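Local coordinates for tight junction protein ZO-3 (Homo sapiens, PDB 3KFV) that acts as a scaffold that links tight-junction membrane proteins such as claudins and occludin to the actin cytoskeleton, at residues T278-Q281 with E282-A285; P231-K234 with A235-W239; L188-V191 with R192-E196; A164-P167 with D168-I172; P207-I210 with E211-N214. All coordinates share one frame; numbering follows the deposited sequence.

Interaction 1 (T278-Q281 with E282-A285)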
# COMPACT_ATOMS: atom_id res chain seq x y z
N THR A 278 22.90 8.91 0.53
CA THR A 278 22.56 7.82 1.44
C THR A 278 21.09 7.39 1.35
O THR A 278 20.81 6.20 1.16
CB THR A 278 22.98 8.15 2.90
OG1 THR A 278 24.41 8.04 3.01
CG2 THR A 278 22.34 7.19 3.89
N TRP A 279 20.15 8.33 1.45
CA TRP A 279 18.73 7.98 1.38
C TRP A 279 18.38 7.31 0.06
O TRP A 279 17.50 6.44 0.01
CB TRP A 279 17.85 9.21 1.59
CG TRP A 279 17.96 10.25 0.50
CD1 TRP A 279 18.73 11.37 0.52
CD2 TRP A 279 17.25 10.27 -0.75
NE1 TRP A 279 18.56 12.08 -0.64
CE2 TRP A 279 17.66 11.43 -1.44
CE3 TRP A 279 16.32 9.42 -1.35
CZ2 TRP A 279 17.17 11.76 -2.70
CZ3 TRP A 279 15.83 9.75 -2.61
CH2 TRP A 279 16.26 10.91 -3.27
N TYR A 280 19.06 7.72 -1.00
CA TYR A 280 18.85 7.15 -2.32
C TYR A 280 19.39 5.72 -2.38
O TYR A 280 18.80 4.85 -3.02
CB TYR A 280 19.53 8.01 -3.38
CG TYR A 280 19.30 7.53 -4.79
CD1 TYR A 280 18.06 7.69 -5.39
CD2 TYR A 280 20.31 6.92 -5.51
CE1 TYR A 280 17.83 7.25 -6.68
CE2 TYR A 280 20.10 6.47 -6.80
CZ TYR A 280 18.86 6.64 -7.38
OH TYR A 280 18.63 6.20 -8.66
N GLN A 281 20.52 5.49 -1.71
CA GLN A 281 21.11 4.16 -1.61
C GLN A 281 20.17 3.20 -0.87
O GLN A 281 19.80 2.15 -1.40
CB GLN A 281 22.46 4.21 -0.90
CG GLN A 281 23.55 4.95 -1.68
CD GLN A 281 23.94 4.25 -2.97
OE1 GLN A 281 23.69 4.76 -4.07
NE2 GLN A 281 24.55 3.07 -2.85
N GLU A 282 19.80 3.57 0.35
CA GLU A 282 18.83 2.81 1.12
C GLU A 282 17.55 2.57 0.32
O GLU A 282 16.99 1.48 0.35
CB GLU A 282 18.52 3.50 2.45
CG GLU A 282 19.38 2.98 3.60
CD GLU A 282 19.56 3.99 4.74
OE1 GLU A 282 18.56 4.59 5.20
OE2 GLU A 282 20.72 4.17 5.18
N LEU A 283 17.11 3.58 -0.42
CA LEU A 283 15.93 3.42 -1.25
C LEU A 283 16.10 2.22 -2.17
O LEU A 283 15.31 1.29 -2.12
CB LEU A 283 15.65 4.68 -2.07
CG LEU A 283 14.50 4.62 -3.09
CD1 LEU A 283 13.21 4.11 -2.46
CD2 LEU A 283 14.27 5.98 -3.74
N LYS A 284 17.15 2.25 -2.98
CA LYS A 284 17.37 1.21 -3.99
C LYS A 284 17.44 -0.18 -3.38
O LYS A 284 16.92 -1.14 -3.95
CB LYS A 284 18.63 1.51 -4.81
CG LYS A 284 18.43 2.57 -5.87
CD LYS A 284 19.63 2.65 -6.81
CE LYS A 284 20.86 3.16 -6.09
NZ LYS A 284 22.07 3.11 -6.95
N ALA A 285 18.07 -0.28 -2.22
CA ALA A 285 18.19 -1.56 -1.52
C ALA A 285 16.82 -2.04 -1.02
O ALA A 285 16.50 -3.23 -1.08
CB ALA A 285 19.17 -1.43 -0.36
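Tyr280 and Lys284 pack one turn apart near the start of helix 278-290, in the guanylate kinase-like domain. CG of Tyr280 stands anti to the backbone N (chi1 -177°), placing the ring beside the Lys284 chain. The lysine chain bends at chi3 and runs obliquely past the ring. CE of Lys284 lies 3.5 Å from CE2 of Tyr280. Further back, CG of Lys284 sits above one ring face, near the rim. Both polar ends turn to Glu165 of helix 155-165: Tyr280 OH hydrogen-bonds to it and Lys284 NZ forms a salt bridge. A methionine in place of Lys284 would probably leave the Glu165 carboxylate without its charged mate. Trp279 lies on the buried side, edge-to-face with Phe225 of strand 221-227. Leu283 comes to the edge of the indole, with CD2 4.2 Å from CZ3 of Trp279. Successive backbone bonds hold the turn, including Glu282 N to Thr278 O at 2.9 Å and Lys284 N to Tyr280 O at 3.1 Å. At the exposed side Thr278 and Glu282 run side by side. CG2 of Thr278 is 3.7 Å from OE2 of Glu282.

Interaction 2 (P231-K234 with A235-W239)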
# COMPACT_ATOMS: atom_id res chain seq x y z
N PRO A 231 14.36 24.14 6.48
CA PRO A 231 15.65 24.52 5.89
C PRO A 231 16.35 23.32 5.27
O PRO A 231 16.70 23.36 4.09
CB PRO A 231 16.45 25.03 7.10
CG PRO A 231 15.41 25.48 8.07
CD PRO A 231 14.26 24.53 7.90
N ALA A 232 16.54 22.26 6.06
CA ALA A 232 17.28 21.07 5.60
C ALA A 232 16.71 20.51 4.30
O ALA A 232 17.45 19.98 3.48
CB ALA A 232 17.28 20.00 6.68
N LEU A 233 15.40 20.66 4.13
CA LEU A 233 14.72 20.18 2.93
C LEU A 233 14.93 21.12 1.75
O LEU A 233 15.06 20.69 0.60
CB LEU A 233 13.23 20.00 3.21
CG LEU A 233 12.37 19.61 2.01
CD1 LEU A 233 12.84 18.29 1.41
CD2 LEU A 233 10.90 19.54 2.40
N LYS A 234 14.94 22.42 2.03
CA LYS A 234 15.17 23.43 1.00
C LYS A 234 16.58 23.27 0.46
O LYS A 234 16.82 23.39 -0.74
CB LYS A 234 14.99 24.83 1.57
CG LYS A 234 15.01 25.93 0.53
CD LYS A 234 15.02 27.31 1.18
CE LYS A 234 15.14 28.42 0.14
NZ LYS A 234 15.33 29.75 0.78
N ALA A 235 17.52 22.99 1.36
CA ALA A 235 18.90 22.75 0.97
C ALA A 235 18.98 21.56 0.04
O ALA A 235 19.45 21.66 -1.09
CB ALA A 235 19.76 22.52 2.20
N LEU A 236 18.51 20.42 0.53
CA LEU A 236 18.47 19.18 -0.25
C LEU A 236 17.87 19.39 -1.65
O LEU A 236 18.42 18.93 -2.65
CB LEU A 236 17.67 18.12 0.50
CG LEU A 236 17.59 16.72 -0.11
CD1 LEU A 236 18.98 16.19 -0.41
CD2 LEU A 236 16.86 15.79 0.84
N ARG A 237 16.74 20.08 -1.71
CA ARG A 237 16.06 20.28 -2.99
C ARG A 237 16.87 21.18 -3.91
O ARG A 237 16.98 20.90 -5.10
CB ARG A 237 14.64 20.82 -2.79
CG ARG A 237 13.66 19.75 -2.31
CD ARG A 237 12.19 20.16 -2.48
NE ARG A 237 11.82 20.33 -3.89
CZ ARG A 237 11.50 19.34 -4.71
NH1 ARG A 237 11.19 19.60 -5.97
NH2 ARG A 237 11.49 18.08 -4.28
N GLN A 238 17.44 22.25 -3.36
CA GLN A 238 18.22 23.19 -4.16
C GLN A 238 19.41 22.49 -4.79
O GLN A 238 19.85 22.84 -5.89
CB GLN A 238 18.71 24.35 -3.29
CG GLN A 238 19.17 25.57 -4.09
CD GLN A 238 18.01 26.35 -4.69
OE1 GLN A 238 17.03 26.66 -4.00
NE2 GLN A 238 18.11 26.67 -5.98
N TRP A 239 19.93 21.49 -4.09
CA TRP A 239 21.12 20.75 -4.52
C TRP A 239 20.78 19.66 -5.55
O TRP A 239 21.51 19.47 -6.52
CB TRP A 239 21.84 20.18 -3.29
CG TRP A 239 22.77 19.02 -3.50
CD1 TRP A 239 22.60 17.74 -3.04
CD2 TRP A 239 24.03 19.03 -4.19
NE1 TRP A 239 23.67 16.96 -3.40
CE2 TRP A 239 24.56 17.72 -4.11
CE3 TRP A 239 24.76 20.01 -4.87
CZ2 TRP A 239 25.78 17.37 -4.68
CZ3 TRP A 239 25.98 19.66 -5.44
CH2 TRP A 239 26.48 18.36 -5.34
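Leu233 and Arg237 lie side by side on helix 230-240 of the guanylate kinase-like domain, one turn apart. Four main-chain hydrogen bonds of the alpha-helical i to i+4 kind join the two halves of this stretch. Ala235 N binds Pro231 O at 2.9 Å, and Leu236 N binds Ala232 O at 3.2 Å. Arg237 N reaches Leu233 O at 2.9 Å, and Gln238 N reaches Lys234 O at the same distance, 2.9 Å.

The apolar contact is between side chains that point the same way: CD1 of Leu233 meets CG of Arg237 at 4.1 Å. The leucine has CG opposite its backbone N (chi1 175°), and from there CD1 reaches the arginine's aliphatic part.

Other side-chain carbons rest against main-chain carbonyls. CG of Arg237 is 3.4 Å from Leu233 O. CB of Leu236 touches Ala232 O at 3.5 Å, and CB of Gln238 touches Lys234 O at 3.3 Å.

The charged group leaves this helix. Arg237 bends at chi3, and its NH1 has two partners, a salt bridge to Asp156 and a hydrogen bond to Ser244 OG. Its aliphatic part packs on Leu233 while its guanidinium binds other segments.

At the start of the helix, Ser229 OG accepts a hydrogen bond from Ala232 N. Leu233 packs on Tyr252 of helix 248-262, Arg237 packs on Leu251 of the same helix, and Leu236 meets Trp279 of helix 278-290, which also touches Ile270 and Leu272 of strand 268-272.

Interaction 3 (L188-V191 with R192-E196)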
# COMPACT_ATOMS: atom_id res chain seq x y z
N LEU A 188 -5.33 2.19 -13.36
CA LEU A 188 -4.71 0.89 -13.17
C LEU A 188 -4.02 0.35 -14.43
O LEU A 188 -2.91 -0.20 -14.35
CB LEU A 188 -5.77 -0.11 -12.69
CG LEU A 188 -5.28 -1.51 -12.38
CD1 LEU A 188 -4.28 -1.47 -11.24
CD2 LEU A 188 -6.46 -2.41 -12.05
N ASP A 189 -4.65 0.50 -15.59
CA ASP A 189 -4.07 -0.01 -16.83
C ASP A 189 -2.69 0.57 -17.07
O ASP A 189 -1.82 -0.09 -17.64
CB ASP A 189 -4.94 0.28 -18.04
CG ASP A 189 -4.59 -0.60 -19.24
OD1 ASP A 189 -4.49 -1.84 -19.05
OD2 ASP A 189 -4.40 -0.06 -20.36
N THR A 190 -2.49 1.81 -16.65
CA THR A 190 -1.20 2.45 -16.82
C THR A 190 -0.14 1.62 -16.11
O THR A 190 0.91 1.32 -16.68
CB THR A 190 -1.18 3.88 -16.29
OG1 THR A 190 -2.00 4.70 -17.12
CG2 THR A 190 0.23 4.43 -16.32
N VAL A 191 -0.45 1.25 -14.87
CA VAL A 191 0.46 0.47 -14.04
C VAL A 191 0.65 -0.93 -14.62
O VAL A 191 1.78 -1.41 -14.73
CB VAL A 191 -0.04 0.37 -12.59
CG1 VAL A 191 0.97 -0.36 -11.72
CG2 VAL A 191 -0.33 1.75 -12.03
N ARG A 192 -0.45 -1.56 -15.00
CA ARG A 192 -0.41 -2.89 -15.61
C ARG A 192 0.51 -2.93 -16.85
O ARG A 192 1.30 -3.85 -17.01
CB ARG A 192 -1.81 -3.34 -16.01
CG ARG A 192 -1.95 -4.85 -16.15
CD ARG A 192 -3.15 -5.23 -17.00
NE ARG A 192 -4.18 -4.20 -16.98
CZ ARG A 192 -5.20 -4.15 -16.12
NH1 ARG A 192 -5.33 -5.08 -15.18
NH2 ARG A 192 -6.09 -3.18 -16.20
N VAL A 193 0.37 -1.94 -17.72
CA VAL A 193 1.17 -1.91 -18.94
C VAL A 193 2.67 -1.87 -18.62
O VAL A 193 3.46 -2.55 -19.29
CB VAL A 193 0.76 -0.74 -19.87
CG1 VAL A 193 1.92 -0.27 -20.72
CG2 VAL A 193 -0.40 -1.15 -20.75
N ILE A 194 3.04 -1.11 -17.59
CA ILE A 194 4.45 -0.98 -17.19
C ILE A 194 4.99 -2.25 -16.53
O ILE A 194 6.14 -2.64 -16.76
CB ILE A 194 4.65 0.19 -16.21
CG1 ILE A 194 4.57 1.53 -16.96
CG2 ILE A 194 5.98 0.07 -15.49
CD1 ILE A 194 4.34 2.72 -16.05
N ALA A 195 4.17 -2.90 -15.72
CA ALA A 195 4.57 -4.16 -15.10
C ALA A 195 4.73 -5.28 -16.14
O ALA A 195 5.46 -6.25 -15.92
CB ALA A 195 3.58 -4.57 -14.02
N GLU A 196 4.05 -5.13 -17.28
CA GLU A 196 4.14 -6.11 -18.36
C GLU A 196 5.49 -6.03 -19.06
O GLU A 196 5.99 -7.04 -19.57
CB GLU A 196 3.00 -5.90 -19.37
CG GLU A 196 1.64 -6.46 -18.94
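Helical i to i+4 bonds run through residues 188-196: Arg192 N to Leu188 O and Val193 N to Asp189 O are each 2.9 Å, Ala195 N to Val191 O is 3.0 Å, and Ile194 N to Thr190 O is weak. Asp189 and Arg192 add a side-chain salt bridge. NE of Arg192 donates to OD1 of Asp189 at 3.2 Å, with an N-H...O angle of 167°. OD1 lies in the guanidinium plane and uses its anti lone pair. The carboxylate and guanidinium planes are 44° apart, so the pair does not lie flat together. The arginine chain turns back at chi3 (-26°), which brings NE over the preceding turn. This is an i to i+3 ion pair on the outer side of helix 188-196, in the guanylate kinase-like domain. The inner side is apolar. Val191 packs on Ala201 and Leu203 of strand 200-203, and Ile194 also touches Ala201. These contacts seat the helix on the parallel sheet. Leu188 and Arg192 both lie against Tyr218. CD1 of Ile194 lies 3.8 Å from Thr190 O. On the salt-bridge side, CG2 of Val193 is 3.6 Å from Asp189 O.

Interaction 4 (A164-P167 with D168-I172)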
# COMPACT_ATOMS: atom_id res chain seq x y z
N ALA A 164 16.52 7.34 -14.67
CA ALA A 164 17.68 7.86 -15.36
C ALA A 164 18.85 6.89 -15.22
O ALA A 164 19.66 6.74 -16.12
CB ALA A 164 18.06 9.22 -14.81
N GLU A 165 18.91 6.24 -14.07
CA GLU A 165 20.01 5.34 -13.76
C GLU A 165 19.72 3.94 -14.28
O GLU A 165 20.64 3.19 -14.62
CB GLU A 165 20.24 5.31 -12.25
CG GLU A 165 21.38 4.44 -11.79
CD GLU A 165 21.58 4.49 -10.28
OE1 GLU A 165 21.00 5.38 -9.63
OE2 GLU A 165 22.33 3.65 -9.74
N MSE A 166 18.43 3.60 -14.36
CA MSE A 166 18.02 2.23 -14.68
C MSE A 166 16.73 2.19 -15.49
O MSE A 166 15.71 1.70 -15.02
CB MSE A 166 17.85 1.42 -13.40
CG MSE A 166 19.12 1.28 -12.58
SE MSE A 166 18.81 0.65 -10.75
CE MSE A 166 17.90 2.22 -10.01
N PRO A 167 16.78 2.67 -16.75
CA PRO A 167 15.62 2.76 -17.63
C PRO A 167 14.98 1.40 -17.88
O PRO A 167 13.84 1.32 -18.33
CB PRO A 167 16.22 3.27 -18.95
CG PRO A 167 17.55 3.81 -18.59
CD PRO A 167 18.03 3.02 -17.44
N ASP A 168 15.72 0.33 -17.60
CA ASP A 168 15.27 -1.01 -17.95
C ASP A 168 14.48 -1.67 -16.83
O ASP A 168 13.90 -2.74 -17.01
CB ASP A 168 16.46 -1.90 -18.36
CG ASP A 168 17.54 -2.00 -17.28
OD1 ASP A 168 18.04 -0.94 -16.81
OD2 ASP A 168 17.89 -3.15 -16.91
N GLN A 169 14.45 -1.01 -15.67
CA GLN A 169 13.80 -1.57 -14.49
C GLN A 169 12.77 -0.65 -13.89
O GLN A 169 12.06 -1.03 -12.96
CB GLN A 169 14.84 -1.89 -13.43
CG GLN A 169 16.09 -2.50 -13.98
CD GLN A 169 16.69 -3.47 -13.01
OE1 GLN A 169 15.97 -4.17 -12.28
NE2 GLN A 169 18.02 -3.54 -12.99
N PHE A 170 12.69 0.57 -14.42
CA PHE A 170 11.81 1.59 -13.88
C PHE A 170 11.21 2.44 -14.98
O PHE A 170 11.88 2.79 -15.95
CB PHE A 170 12.57 2.51 -12.91
CG PHE A 170 13.04 1.82 -11.67
CD1 PHE A 170 12.18 1.62 -10.60
CD2 PHE A 170 14.36 1.40 -11.55
CE1 PHE A 170 12.62 0.99 -9.45
CE2 PHE A 170 14.80 0.78 -10.40
CZ PHE A 170 13.93 0.57 -9.34
N GLU A 171 9.93 2.77 -14.83
CA GLU A 171 9.29 3.76 -15.67
C GLU A 171 8.32 4.53 -14.80
O GLU A 171 7.62 3.93 -13.98
CB GLU A 171 8.55 3.11 -16.84
CG GLU A 171 7.90 4.13 -17.76
CD GLU A 171 7.24 3.51 -18.98
OE1 GLU A 171 6.25 4.10 -19.48
OE2 GLU A 171 7.72 2.45 -19.45
N ILE A 172 8.27 5.84 -14.97
CA ILE A 172 7.29 6.64 -14.25
C ILE A 172 5.90 6.44 -14.84
O ILE A 172 5.71 6.57 -16.05
CB ILE A 172 7.65 8.14 -14.29
CG1 ILE A 172 8.88 8.40 -13.43
CG2 ILE A 172 6.48 8.97 -13.79
CD1 ILE A 172 9.35 9.83 -13.49
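A Met-aromatic contact spans the tight connection between helix 155-165 and edge strand 170-172 in the guanylate kinase-like domain. Its partners are Met166, a selenomethionine in this crystal, and Phe170. The two side chains lie side by side and point the same way. SE of Met166 is 5.3 Å from the centroid of the Phe170 ring, 82° off the ring normal, and therefore at the ring edge. CB of Met166 also sits at that edge, near the ring plane. The methyl end comes in obliquely, with CE of Met166 3.4 Å from CE2 of Phe170. A bend at chi3 (-69°) turns this methyl back toward the ring.

The backbone closes a type I beta turn, with Pro167 and Asp168 at its corners. Met166 is the first residue to leave helical geometry. Its carbonyl faces the next residues and takes a hydrogen bond from Gln169 N at 3.1 Å, with the donor well above the carbonyl plane. Phe170 N gives a second, weak bond to the same Met166 O at 3.3 Å. One oxygen thus gathers both amides as the chain changes direction. Pro167 and Asp168 fill the outside of the bend. OD1 of Asp168 folds back to 3.6 Å from Met166 C.

From here the chain enters the parallel sheet. Gln169, just before the strand, and Glu171 within it make backbone hydrogen bonds to His200 of strand 200-203. The Phe170 ring also meets that of His200. Phe170 packs on Leu162 of helix 155-165 and Ile287 of helix 278-290, and Met166 rests on Lys284 and Arg288 of helix 278-290.

Interaction 5 (P207-I210 with E211-N214)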
# COMPACT_ATOMS: atom_id res chain seq x y z
N PRO A 207 -2.82 8.56 -0.53
CA PRO A 207 -3.16 7.40 0.30
C PRO A 207 -4.33 6.61 -0.28
O PRO A 207 -4.32 5.38 -0.23
CB PRO A 207 -3.56 8.05 1.62
CG PRO A 207 -2.70 9.27 1.69
CD PRO A 207 -2.59 9.77 0.27
N SER A 208 -5.32 7.31 -0.82
CA SER A 208 -6.48 6.66 -1.42
C SER A 208 -6.07 5.75 -2.57
O SER A 208 -6.46 4.59 -2.62
CB SER A 208 -7.49 7.70 -1.91
OG SER A 208 -7.80 8.62 -0.88
N ALA A 209 -5.27 6.29 -3.49
CA ALA A 209 -4.71 5.49 -4.57
C ALA A 209 -4.03 4.22 -4.05
O ALA A 209 -4.19 3.13 -4.61
CB ALA A 209 -3.73 6.30 -5.38
N ILE A 210 -3.27 4.37 -2.97
CA ILE A 210 -2.55 3.25 -2.39
C ILE A 210 -3.47 2.15 -1.88
O ILE A 210 -3.19 0.97 -2.07
CB ILE A 210 -1.62 3.71 -1.26
CG1 ILE A 210 -0.63 4.74 -1.78
CG2 ILE A 210 -0.89 2.53 -0.65
CD1 ILE A 210 0.27 5.32 -0.72
N GLU A 211 -4.58 2.52 -1.26
CA GLU A 211 -5.55 1.55 -0.74
C GLU A 211 -6.20 0.74 -1.87
O GLU A 211 -6.46 -0.45 -1.72
CB GLU A 211 -6.62 2.25 0.11
CG GLU A 211 -6.04 3.09 1.24
CD GLU A 211 -7.09 3.56 2.24
OE1 GLU A 211 -8.29 3.24 2.06
OE2 GLU A 211 -6.71 4.25 3.22
N ARG A 212 -6.46 1.39 -2.99
CA ARG A 212 -7.00 0.71 -4.16
C ARG A 212 -6.02 -0.32 -4.70
O ARG A 212 -6.40 -1.46 -5.01
CB ARG A 212 -7.39 1.72 -5.25
CG ARG A 212 -8.66 2.51 -4.97
CD ARG A 212 -9.16 3.26 -6.20
NE ARG A 212 -8.22 4.30 -6.62
CZ ARG A 212 -8.23 5.55 -6.17
NH1 ARG A 212 -9.14 5.93 -5.28
NH2 ARG A 212 -7.32 6.43 -6.61
N LEU A 213 -4.75 0.06 -4.82
CA LEU A 213 -3.73 -0.85 -5.34
C LEU A 213 -3.52 -2.03 -4.39
O LEU A 213 -3.36 -3.17 -4.83
CB LEU A 213 -2.40 -0.12 -5.57
CG LEU A 213 -2.37 0.86 -6.75
CD1 LEU A 213 -1.21 1.82 -6.61
CD2 LEU A 213 -2.30 0.11 -8.07
N ASN A 214 -3.52 -1.74 -3.10
CA ASN A 214 -3.47 -2.81 -2.12
C ASN A 214 -4.66 -3.75 -2.29
O ASN A 214 -4.52 -4.96 -2.15
CB ASN A 214 -3.45 -2.25 -0.70
CG ASN A 214 -2.09 -1.73 -0.30
OD1 ASN A 214 -1.08 -2.09 -0.90
ND2 ASN A 214 -2.05 -0.89 0.72
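The Arg212 guanidinium lies over the preceding turn of helix 207-215, with one face turned to the backbone of Ser208 and Ala209. Ser208 O stands 4.0 Å above this plane, offset toward the rim, and CA of Ala209 lies over the same group, 3.4 Å from NH2 of Arg212. The contact belongs to a short alpha helix of the guanylate kinase-like domain that follows strand 200-203. The arginine chain bends at chi3 (-65°), folding the charged end back along the helix. NH2 of Arg212 touches CB of Ala209 at 3.8 Å. NH1 has a weak, long ion pair with Glu120. With an alanine here in place of Arg212, the Ser208-Ala209 backbone would probably lose its cover and Glu120 this charged neighbour. The helix itself is held by i to i+4 bonds, among them Arg212 N to Ser208 O at 3.2 Å and Leu213 N to Ala209 O at 3.1 Å. At its start, Ala209 N is bonded to Thr206 OG1. Ile210, on another side of the helix, packs on Val149 and Leu151 of strand 148-151. Next to it, the Asn214 amide runs alongside. Asn214 N bonds to Ile210 O at 2.9 Å, and the side-chain ND2 of Asn214 is 3.9 Å from CG2 of Ile210.

All five contacts belong to the guanylate kinase-like domain, and all five touch in a chain. Interactions 1 and 4 share Glu165: Lys284 NZ is 2.9 Å from Glu165 OE2, and Tyr280 OH is 2.7 Å from Glu165 OE1. Lys284 CD also packs on Met166 CE at 3.7 Å. Interaction 4 then touches interaction 3 through Glu171 CD and Ile194 CG1 at 3.9 Å. Interaction 3 meets interaction 5 where Leu188 CD1 lies 4.1 Å from Leu213 CD2. Interaction 2 joins at the other end, with Trp279 NE1 4.1 Å from Leu236 CD1. Interactions 2 and 3 are the most distant, with centres about 33 Å apart.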